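Local coordinates for flap endonuclease 1 (Sulfolobus solfataricus, PDB 2IZO), which cleaves 5'-flap structures left by displacement synthesis during DNA replication and repair, as a magnesium-dependent, structure-specific endonuclease with 5'-3' exonuclease activity, at residues K5-F13 with K203-L212; D295-I304 with I323-K334. All coordinates share one frame; numbering follows the deposited sequence.

Contact 1: K5-F13 with K203-L212; sequences KDVKRELSF and KPELIETEIL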
loop_
_atom_site.group_PDB
_atom_site.type_symbol
_atom_site.label_atom_id
_atom_site.label_comp_id
_atom_site.label_asym_id
_atom_site.label_seq_id
_atom_site.Cartn_x
_atom_site.Cartn_y
_atom_site.Cartn_z
ATOM N N LYS A 5 34.873 -15.210 -13.071
ATOM C CA LYS A 5 35.802 -14.997 -11.998
ATOM C C LYS A 5 34.969 -14.296 -10.939
ATOM O O LYS A 5 35.383 -13.283 -10.373
ATOM C CB LYS A 5 36.946 -14.113 -12.488
ATOM C CG LYS A 5 37.587 -14.608 -13.788
ATOM C CD LYS A 5 38.277 -13.490 -14.531
ATOM C CE LYS A 5 39.597 -13.143 -13.869
ATOM N NZ LYS A 5 39.910 -11.686 -13.943
ATOM N N ASP A 6 33.775 -14.840 -10.696
ATOM C CA ASP A 6 32.823 -14.262 -9.755
ATOM C C ASP A 6 32.243 -15.249 -8.739
ATOM O O ASP A 6 31.700 -16.307 -9.091
ATOM C CB ASP A 6 31.673 -13.579 -10.499
ATOM C CG ASP A 6 32.122 -12.367 -11.286
ATOM O OD1 ASP A 6 32.935 -11.578 -10.766
ATOM O OD2 ASP A 6 31.648 -12.191 -12.428
ATOM N N VAL A 7 32.408 -14.888 -7.470
ATOM C CA VAL A 7 31.476 -15.292 -6.426
ATOM C C VAL A 7 30.707 -14.014 -6.054
ATOM O O VAL A 7 31.281 -13.015 -5.587
ATOM C CB VAL A 7 32.142 -15.988 -5.206
ATOM C CG1 VAL A 7 32.978 -17.194 -5.656
ATOM C CG2 VAL A 7 32.977 -15.012 -4.395
ATOM N N LYS A 8 29.406 -14.062 -6.324
ATOM C CA LYS A 8 28.507 -12.922 -6.228
ATOM C C LYS A 8 27.226 -13.380 -5.570
ATOM O O LYS A 8 26.818 -14.532 -5.734
ATOM C CB LYS A 8 28.194 -12.376 -7.624
ATOM C CG LYS A 8 28.365 -13.379 -8.782
ATOM C CD LYS A 8 27.253 -14.421 -8.864
ATOM C CE LYS A 8 27.750 -15.719 -9.489
ATOM N NZ LYS A 8 26.676 -16.744 -9.619
ATOM N N ARG A 9 26.591 -12.483 -4.828
ATOM C CA ARG A 9 25.364 -12.822 -4.111
ATOM C C ARG A 9 24.127 -12.239 -4.783
ATOM O O ARG A 9 24.192 -11.198 -5.437
ATOM C CB ARG A 9 25.443 -12.404 -2.635
ATOM C CG ARG A 9 26.510 -11.361 -2.297
ATOM C CD ARG A 9 26.056 -9.935 -2.562
ATOM N NE ARG A 9 24.831 -9.611 -1.832
ATOM C CZ ARG A 9 24.577 -8.437 -1.260
ATOM N NH1 ARG A 9 25.466 -7.452 -1.306
ATOM N NH2 ARG A 9 23.430 -8.254 -0.626
ATOM N N GLU A 10 23.004 -12.932 -4.635
ATOM C CA GLU A 10 21.738 -12.417 -5.124
ATOM C C GLU A 10 21.227 -11.372 -4.143
ATOM O O GLU A 10 21.636 -11.352 -2.979
ATOM C CB GLU A 10 20.716 -13.544 -5.313
ATOM C CG GLU A 10 20.178 -14.161 -4.023
ATOM C CD GLU A 10 19.147 -15.249 -4.277
ATOM O OE1 GLU A 10 19.370 -16.081 -5.182
ATOM O OE2 GLU A 10 18.120 -15.276 -3.564
ATOM N N LEU A 11 20.351 -10.493 -4.617
ATOM C CA LEU A 11 19.753 -9.506 -3.736
ATOM C C LEU A 11 18.254 -9.440 -3.938
ATOM O O LEU A 11 17.763 -9.487 -5.066
ATOM C CB LEU A 11 20.410 -8.127 -3.893
ATOM C CG LEU A 11 19.999 -7.133 -4.984
ATOM C CD1 LEU A 11 20.421 -5.732 -4.580
ATOM C CD2 LEU A 11 20.583 -7.501 -6.332
ATOM N N SER A 12 17.537 -9.356 -2.822
ATOM C CA SER A 12 16.096 -9.185 -2.842
ATOM C C SER A 12 15.781 -7.765 -3.283
ATOM O O SER A 12 16.603 -6.855 -3.119
ATOM C CB SER A 12 15.500 -9.452 -1.458
ATOM O OG SER A 12 15.924 -8.472 -0.523
ATOM N N PHE A 13 14.592 -7.584 -3.845
ATOM C CA PHE A 13 14.131 -6.271 -4.255
ATOM C C PHE A 13 13.986 -5.338 -3.053
ATOM O O PHE A 13 13.947 -4.114 -3.211
ATOM C CB PHE A 13 12.807 -6.393 -4.989
ATOM C CG PHE A 13 12.930 -6.917 -6.396
ATOM C CD1 PHE A 13 13.533 -6.150 -7.392
ATOM C CD2 PHE A 13 12.406 -8.160 -6.733
ATOM C CE1 PHE A 13 13.628 -6.621 -8.695
ATOM C CE2 PHE A 13 12.499 -8.642 -8.034
ATOM C CZ PHE A 13 13.112 -7.869 -9.017
ATOM N N LYS A 203 16.218 -14.275 -10.043
ATOM C CA LYS A 203 16.271 -13.179 -9.079
ATOM C C LYS A 203 17.394 -12.205 -9.444
ATOM O O LYS A 203 18.331 -12.585 -10.148
ATOM C CB LYS A 203 16.503 -13.736 -7.667
ATOM C CG LYS A 203 15.372 -14.616 -7.131
ATOM C CD LYS A 203 15.700 -15.156 -5.744
ATOM C CE LYS A 203 14.631 -16.117 -5.245
ATOM N NZ LYS A 203 14.858 -16.521 -3.828
ATOM N N PRO A 204 17.309 -10.946 -8.970
ATOM C CA PRO A 204 18.400 -9.999 -9.211
ATOM C C PRO A 204 19.724 -10.484 -8.624
ATOM O O PRO A 204 19.741 -11.204 -7.625
ATOM C CB PRO A 204 17.942 -8.735 -8.482
ATOM C CG PRO A 204 16.489 -8.878 -8.335
ATOM C CD PRO A 204 16.215 -10.334 -8.199
ATOM N N GLU A 205 20.820 -10.077 -9.250
ATOM C CA GLU A 205 22.149 -10.544 -8.888
ATOM C C GLU A 205 23.083 -9.355 -8.756
ATOM O O GLU A 205 23.128 -8.497 -9.633
ATOM C CB GLU A 205 22.649 -11.511 -9.961
ATOM C CG GLU A 205 24.083 -11.977 -9.812
ATOM C CD GLU A 205 24.472 -12.971 -10.888
ATOM O OE1 GLU A 205 25.441 -12.689 -11.633
ATOM O OE2 GLU A 205 23.802 -14.026 -10.997
ATOM N N LEU A 206 23.823 -9.305 -7.653
ATOM C CA LEU A 206 24.718 -8.183 -7.386
ATOM C C LEU A 206 26.186 -8.583 -7.375
ATOM O O LEU A 206 26.572 -9.572 -6.753
ATOM C CB LEU A 206 24.352 -7.491 -6.069
ATOM C CG LEU A 206 25.221 -6.321 -5.589
ATOM C CD1 LEU A 206 25.234 -5.159 -6.588
ATOM C CD2 LEU A 206 24.744 -5.844 -4.230
ATOM N N ILE A 207 26.986 -7.789 -8.079
ATOM C CA ILE A 207 28.431 -7.910 -8.095
ATOM C C ILE A 207 28.991 -6.583 -7.602
ATOM O O ILE A 207 28.755 -5.537 -8.221
ATOM C CB ILE A 207 28.946 -8.200 -9.525
ATOM C CG1 ILE A 207 28.559 -9.616 -9.951
ATOM C CG2 ILE A 207 30.462 -8.014 -9.619
ATOM C CD1 ILE A 207 28.535 -9.821 -11.441
ATOM N N GLU A 208 29.712 -6.615 -6.482
ATOM C CA GLU A 208 30.383 -5.415 -5.987
ATOM C C GLU A 208 31.848 -5.427 -6.403
ATOM O O GLU A 208 32.575 -6.383 -6.121
ATOM C CB GLU A 208 30.237 -5.271 -4.465
ATOM C CG GLU A 208 28.794 -5.102 -3.990
ATOM C CD GLU A 208 28.690 -4.620 -2.550
ATOM O OE1 GLU A 208 29.016 -3.439 -2.287
ATOM O OE2 GLU A 208 28.262 -5.420 -1.684
ATOM N N THR A 209 32.268 -4.366 -7.090
ATOM C CA THR A 209 33.631 -4.263 -7.607
ATOM C C THR A 209 34.642 -4.295 -6.462
ATOM O O THR A 209 35.617 -5.042 -6.516
ATOM C CB THR A 209 33.818 -2.996 -8.483
ATOM O OG1 THR A 209 32.807 -2.959 -9.497
ATOM C CG2 THR A 209 35.184 -2.987 -9.157
ATOM N N GLU A 210 34.383 -3.505 -5.422
ATOM C CA GLU A 210 35.230 -3.462 -4.225
ATOM C C GLU A 210 35.471 -4.855 -3.608
ATOM O O GLU A 210 36.585 -5.167 -3.173
ATOM C CB GLU A 210 34.665 -2.477 -3.181
ATOM C CG GLU A 210 33.158 -2.632 -2.849
ATOM C CD GLU A 210 32.211 -1.866 -3.796
ATOM O OE1 GLU A 210 31.039 -1.647 -3.411
ATOM O OE2 GLU A 210 32.620 -1.481 -4.916
ATOM N N ILE A 211 34.432 -5.688 -3.594
ATOM C CA ILE A 211 34.535 -7.051 -3.073
ATOM C C ILE A 211 35.214 -7.985 -4.082
ATOM O O ILE A 211 36.012 -8.850 -3.700
ATOM C CB ILE A 211 33.148 -7.584 -2.616
ATOM C CG1 ILE A 211 32.734 -6.893 -1.308
ATOM C CG2 ILE A 211 33.151 -9.114 -2.458
ATOM C CD1 ILE A 211 31.240 -6.862 -1.053
ATOM N N LEU A 212 34.906 -7.794 -5.365
ATOM C CA LEU A 212 35.512 -8.575 -6.447
ATOM C C LEU A 212 37.025 -8.414 -6.483
ATOM O O LEU A 212 37.754 -9.403 -6.528
ATOM C CB LEU A 212 34.918 -8.179 -7.808
ATOM C CG LEU A 212 35.574 -8.755 -9.072
ATOM C CD1 LEU A 212 35.269 -10.236 -9.217
ATOM C CD2 LEU A 212 35.145 -7.994 -10.315
#

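Contact 2: D295-I304 with I323-K334; sequences DLNEPNGEDI and IERLTKAIKEAK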
loop_
_atom_site.group_PDB
_atom_site.type_symbol
_atom_site.label_atom_id
_atom_site.label_comp_id
_atom_site.label_asym_id
_atom_site.label_seq_id
_atom_site.Cartn_x
_atom_site.Cartn_y
_atom_site.Cartn_z
ATOM N N ASP A 295 15.503 12.883 -13.126
ATOM C CA ASP A 295 14.336 12.779 -12.254
ATOM C C ASP A 295 13.064 12.281 -12.954
ATOM O O ASP A 295 12.847 12.552 -14.140
ATOM C CB ASP A 295 14.084 14.126 -11.576
ATOM C CG ASP A 295 14.084 14.025 -10.065
ATOM O OD1 ASP A 295 13.545 13.033 -9.529
ATOM O OD2 ASP A 295 14.629 14.941 -9.410
ATOM N N LEU A 296 12.228 11.563 -12.200
ATOM C CA LEU A 296 10.976 11.004 -12.718
ATOM C C LEU A 296 9.919 12.079 -12.971
ATOM O O LEU A 296 9.528 12.811 -12.059
ATOM C CB LEU A 296 10.418 9.937 -11.767
ATOM C CG LEU A 296 11.056 8.544 -11.740
ATOM C CD1 LEU A 296 10.550 7.755 -10.537
ATOM C CD2 LEU A 296 10.799 7.774 -13.037
ATOM N N ASN A 297 9.465 12.162 -14.218
ATOM C CA ASN A 297 8.424 13.106 -14.608
ATOM C C ASN A 297 7.055 12.435 -14.730
ATOM O O ASN A 297 6.931 11.224 -14.541
ATOM C CB ASN A 297 8.809 13.809 -15.916
ATOM C CG ASN A 297 9.966 14.786 -15.740
ATOM O OD1 ASN A 297 10.779 14.655 -14.824
ATOM N ND2 ASN A 297 10.042 15.772 -16.625
ATOM N N GLU A 298 6.035 13.234 -15.028
ATOM C CA GLU A 298 4.675 12.733 -15.215
ATOM C C GLU A 298 4.475 12.106 -16.595
ATOM O O GLU A 298 4.729 12.756 -17.616
ATOM C CB GLU A 298 3.654 13.852 -15.001
ATOM C CG GLU A 298 3.091 13.918 -13.598
ATOM C CD GLU A 298 1.905 14.854 -13.504
ATOM O OE1 GLU A 298 2.109 16.082 -13.598
ATOM O OE2 GLU A 298 0.769 14.362 -13.337
ATOM N N PRO A 299 4.020 10.839 -16.631
ATOM C CA PRO A 299 3.732 10.173 -17.902
ATOM C C PRO A 299 2.415 10.644 -18.518
ATOM O O PRO A 299 1.352 10.451 -17.922
ATOM C CB PRO A 299 3.647 8.693 -17.513
ATOM C CG PRO A 299 3.259 8.688 -16.078
ATOM C CD PRO A 299 3.766 9.964 -15.468
ATOM N N ASN A 300 2.486 11.268 -19.693
ATOM C CA ASN A 300 1.272 11.670 -20.409
ATOM C C ASN A 300 0.897 10.648 -21.480
ATOM O O ASN A 300 1.769 10.086 -22.148
ATOM C CB ASN A 300 1.393 13.091 -20.994
ATOM C CG ASN A 300 1.971 13.109 -22.406
ATOM O OD1 ASN A 300 1.298 13.514 -23.354
ATOM N ND2 ASN A 300 3.218 12.663 -22.549
ATOM N N GLY A 301 -0.402 10.411 -21.628
ATOM C CA GLY A 301 -0.910 9.413 -22.568
ATOM C C GLY A 301 -1.008 9.884 -24.010
ATOM O O GLY A 301 -0.912 9.074 -24.935
ATOM N N GLU A 302 -1.192 11.192 -24.197
ATOM C CA GLU A 302 -1.332 11.797 -25.529
ATOM C C GLU A 302 -0.095 11.616 -26.417
ATOM O O GLU A 302 -0.153 11.840 -27.629
ATOM C CB GLU A 302 -1.699 13.277 -25.407
ATOM N N ASP A 303 1.016 11.212 -25.805
ATOM C CA ASP A 303 2.239 10.882 -26.533
ATOM C C ASP A 303 2.568 9.387 -26.464
ATOM O O ASP A 303 3.244 8.857 -27.350
ATOM C CB ASP A 303 3.418 11.714 -26.016
ATOM C CG ASP A 303 3.449 13.124 -26.596
ATOM O OD1 ASP A 303 2.391 13.631 -27.037
ATOM O OD2 ASP A 303 4.545 13.727 -26.603
ATOM N N ILE A 304 2.091 8.715 -25.415
ATOM C CA ILE A 304 2.309 7.274 -25.238
ATOM C C ILE A 304 1.495 6.451 -26.243
ATOM O O ILE A 304 2.031 5.561 -26.911
ATOM C CB ILE A 304 2.023 6.817 -23.771
ATOM C CG1 ILE A 304 3.219 7.148 -22.869
ATOM C CG2 ILE A 304 1.724 5.314 -23.701
ATOM C CD1 ILE A 304 2.959 6.983 -21.377
ATOM N N ILE A 323 -1.017 1.629 -17.705
ATOM C CA ILE A 323 -0.575 3.025 -17.620
ATOM C C ILE A 323 -1.045 3.639 -16.302
ATOM O O ILE A 323 -0.410 4.551 -15.768
ATOM C CB ILE A 323 -1.052 3.876 -18.843
ATOM C CG1 ILE A 323 -0.235 5.170 -18.965
ATOM C CG2 ILE A 323 -2.568 4.146 -18.796
ATOM C CD1 ILE A 323 -0.510 5.968 -20.236
ATOM N N GLU A 324 -2.150 3.109 -15.781
ATOM C CA GLU A 324 -2.710 3.554 -14.514
ATOM C C GLU A 324 -1.804 3.162 -13.350
ATOM O O GLU A 324 -1.581 3.962 -12.440
ATOM C CB GLU A 324 -4.118 2.989 -14.318
ATOM C CG GLU A 324 -4.998 3.821 -13.395
ATOM C CD GLU A 324 -6.464 3.434 -13.470
ATOM O OE1 GLU A 324 -6.772 2.222 -13.466
ATOM O OE2 GLU A 324 -7.313 4.347 -13.523
ATOM N N ARG A 325 -1.275 1.940 -13.385
ATOM C CA ARG A 325 -0.346 1.498 -12.344
ATOM C C ARG A 325 1.073 2.046 -12.530
ATOM O O ARG A 325 1.881 1.991 -11.602
ATOM C CB ARG A 325 -0.351 -0.030 -12.154
ATOM C CG ARG A 325 -0.048 -0.862 -13.387
ATOM C CD ARG A 325 0.389 -2.267 -12.994
ATOM N NE ARG A 325 0.128 -3.247 -14.047
ATOM C CZ ARG A 325 0.651 -4.471 -14.091
ATOM N NH1 ARG A 325 1.486 -4.883 -13.142
ATOM N NH2 ARG A 325 0.342 -5.284 -15.093
ATOM N N LEU A 326 1.364 2.574 -13.721
ATOM C CA LEU A 326 2.647 3.233 -13.982
ATOM C C LEU A 326 2.801 4.460 -13.089
ATOM O O LEU A 326 3.677 4.496 -12.226
ATOM C CB LEU A 326 2.797 3.615 -15.465
ATOM C CG LEU A 326 3.962 4.532 -15.878
ATOM C CD1 LEU A 326 5.329 3.885 -15.631
ATOM C CD2 LEU A 326 3.832 4.956 -17.332
ATOM N N THR A 327 1.933 5.449 -13.295
ATOM C CA THR A 327 1.926 6.667 -12.482
ATOM C C THR A 327 1.698 6.362 -10.997
ATOM O O THR A 327 2.243 7.048 -10.129
ATOM C CB THR A 327 0.906 7.722 -13.007
ATOM O OG1 THR A 327 0.809 8.812 -12.081
ATOM C CG2 THR A 327 -0.479 7.108 -13.217
ATOM N N LYS A 328 0.909 5.322 -10.721
ATOM C CA LYS A 328 0.661 4.860 -9.354
ATOM C C LYS A 328 1.914 4.276 -8.702
ATOM O O LYS A 328 2.069 4.347 -7.484
ATOM C CB LYS A 328 -0.471 3.846 -9.330
ATOM N N ALA A 329 2.800 3.699 -9.515
ATOM C CA ALA A 329 4.054 3.134 -9.014
ATOM C C ALA A 329 5.089 4.214 -8.710
ATOM O O ALA A 329 5.947 4.027 -7.845
ATOM C CB ALA A 329 4.620 2.122 -9.996
ATOM N N ILE A 330 5.007 5.331 -9.434
ATOM C CA ILE A 330 5.903 6.476 -9.239
ATOM C C ILE A 330 5.738 7.085 -7.838
ATOM O O ILE A 330 6.727 7.444 -7.192
ATOM C CB ILE A 330 5.694 7.562 -10.336
ATOM C CG1 ILE A 330 5.928 6.967 -11.729
ATOM C CG2 ILE A 330 6.614 8.766 -10.109
ATOM C CD1 ILE A 330 5.469 7.854 -12.874
ATOM N N LYS A 331 4.490 7.180 -7.375
ATOM C CA LYS A 331 4.176 7.712 -6.046
ATOM C C LYS A 331 4.901 6.958 -4.929
ATOM O O LYS A 331 5.406 7.574 -3.985
ATOM C CB LYS A 331 2.672 7.703 -5.809
ATOM N N GLU A 332 4.952 5.630 -5.048
ATOM C CA GLU A 332 5.658 4.792 -4.079
ATOM C C GLU A 332 7.160 4.724 -4.345
ATOM O O GLU A 332 7.945 4.516 -3.416
ATOM C CB GLU A 332 5.058 3.379 -4.031
ATOM C CG GLU A 332 3.842 3.227 -3.110
ATOM C CD GLU A 332 4.169 3.375 -1.620
ATOM O OE1 GLU A 332 3.222 3.576 -0.829
ATOM O OE2 GLU A 332 5.358 3.290 -1.232
ATOM N N ALA A 333 7.549 4.897 -5.610
ATOM C CA ALA A 333 8.957 4.819 -6.023
ATOM C C ALA A 333 9.744 6.076 -5.660
ATOM O O ALA A 333 10.838 5.986 -5.097
ATOM C CB ALA A 333 9.066 4.531 -7.516
ATOM N N LYS A 334 9.180 7.241 -5.988
ATOM C CA LYS A 334 9.766 8.530 -5.612
ATOM C C LYS A 334 9.759 8.703 -4.091
ATOM O O LYS A 334 10.647 9.345 -3.528
ATOM C CB LYS A 334 9.028 9.687 -6.297
ATOM C CG LYS A 334 9.803 11.010 -6.319
ATOM C CD LYS A 334 9.085 12.098 -7.124
ATOM C CE LYS A 334 9.265 11.929 -8.638
ATOM N NZ LYS A 334 10.682 12.113 -9.084
#

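Contact 1: K5-F13 with K203-L212
The carbonyl oxygen of Arg9 takes the amide of Leu206, N to O 2.9 Å, a nearly straight bond that arrives in the carbonyl plane. Two residues on, the amide of Leu11 returns a bond to Pro204 O at 3.2 Å, this time from above the carbonyl plane, and between them Glu10 and Glu205 form an antiparallel non-hydrogen-bonded pair. Through these bonds the short strand 9-10 of the N-domain is added antiparallel to strand 205-208 of the I-domain, as one of the two outermost strands within this chain of the mixed sheet at the centre of this PIN-like nuclease fold. Glu205 makes a salt bridge to Arg183 on the next strand, 180-183. On the face that carries Arg9 and Leu206, the arginine lays its guanidinium over Leu206 CD2 and meets Glu208 edge-on in a salt bridge, NH1 to OE2 3.5 Å. Leu11 CD2 packs on Pro204 CB at 3.6 Å. Pro204 CG also sits over one face of the Phe13 ring, 3.8 Å from its centroid; an alanine in place of Phe13 would probably leave that side of the proline ring without its aromatic cover. On the Glu10 and Glu205 face, Glu10 OE2 makes a salt bridge to Lys203 NZ at 3.5 Å.

Contact 2: D295-I304 with I323-K334
Pro299 lies against the helix between Leu326 and Ile330. Its CB meets Leu326 CD2 at 3.7 Å, the leucine branch running alongside the ring with the opposite heading, while its CD meets Ile330 CD1 end-on at 3.8 Å. The same Ile330 turns its other branch, CG2, to Leu296 CD1. Further toward the start of helix 316-337, Ile323 has CG1 anti to its backbone N (chi1 -162°), which carries CD1 out to meet Ile304 tip to tip, CD1 to CD1 3.8 Å. At the other end the contact becomes polar: Lys334 folds back at its last two torsions (chi3 -79°) and brings NZ to Asp295 OD1 at 3.0 Å in a salt bridge. Lys334 NZ also gives a weak hydrogen bond to Leu296 O at 3.3 Å. Asp295 OD1 receives a weak bond from the amide of Leu296, so one carboxylate oxygen meets both the ammonium group and the backbone. Behind this layer, Leu296 and Leu326 both rest on Leu66 of helix 53-68, and the backbone of Asn297 is bonded to Gly140. Ile304 is backed by Ala138 of helix 126-139. The arrangement is that of an extended segment running antiparallel to helix 316-337 before turning into helix 301-310, away from the metal sites.

From the N terminus, the chain reaches residues 5-13 almost at once, but their partner comes only at 203-212, so contact 1 closes a long loop of 189 residues. That loop holds much of the sheet and the helices packed on it, and its closure ties the N-domain to the I-domain. Contact 2 opens later, and only 18 residues, mostly helical, separate 295-304 from 323-334. The two loops neither nest nor cross but follow in series. The centres of contact 1 and contact 2 lie about 30 Å apart and their nearest atoms about 11 Å, without touching. Contact 1 completes one edge of the sheet, whereas contact 2 joins the approach to and start of helix 301-310 to helix 316-337, beside helices 53-68 and 126-139, which belong to the first loop.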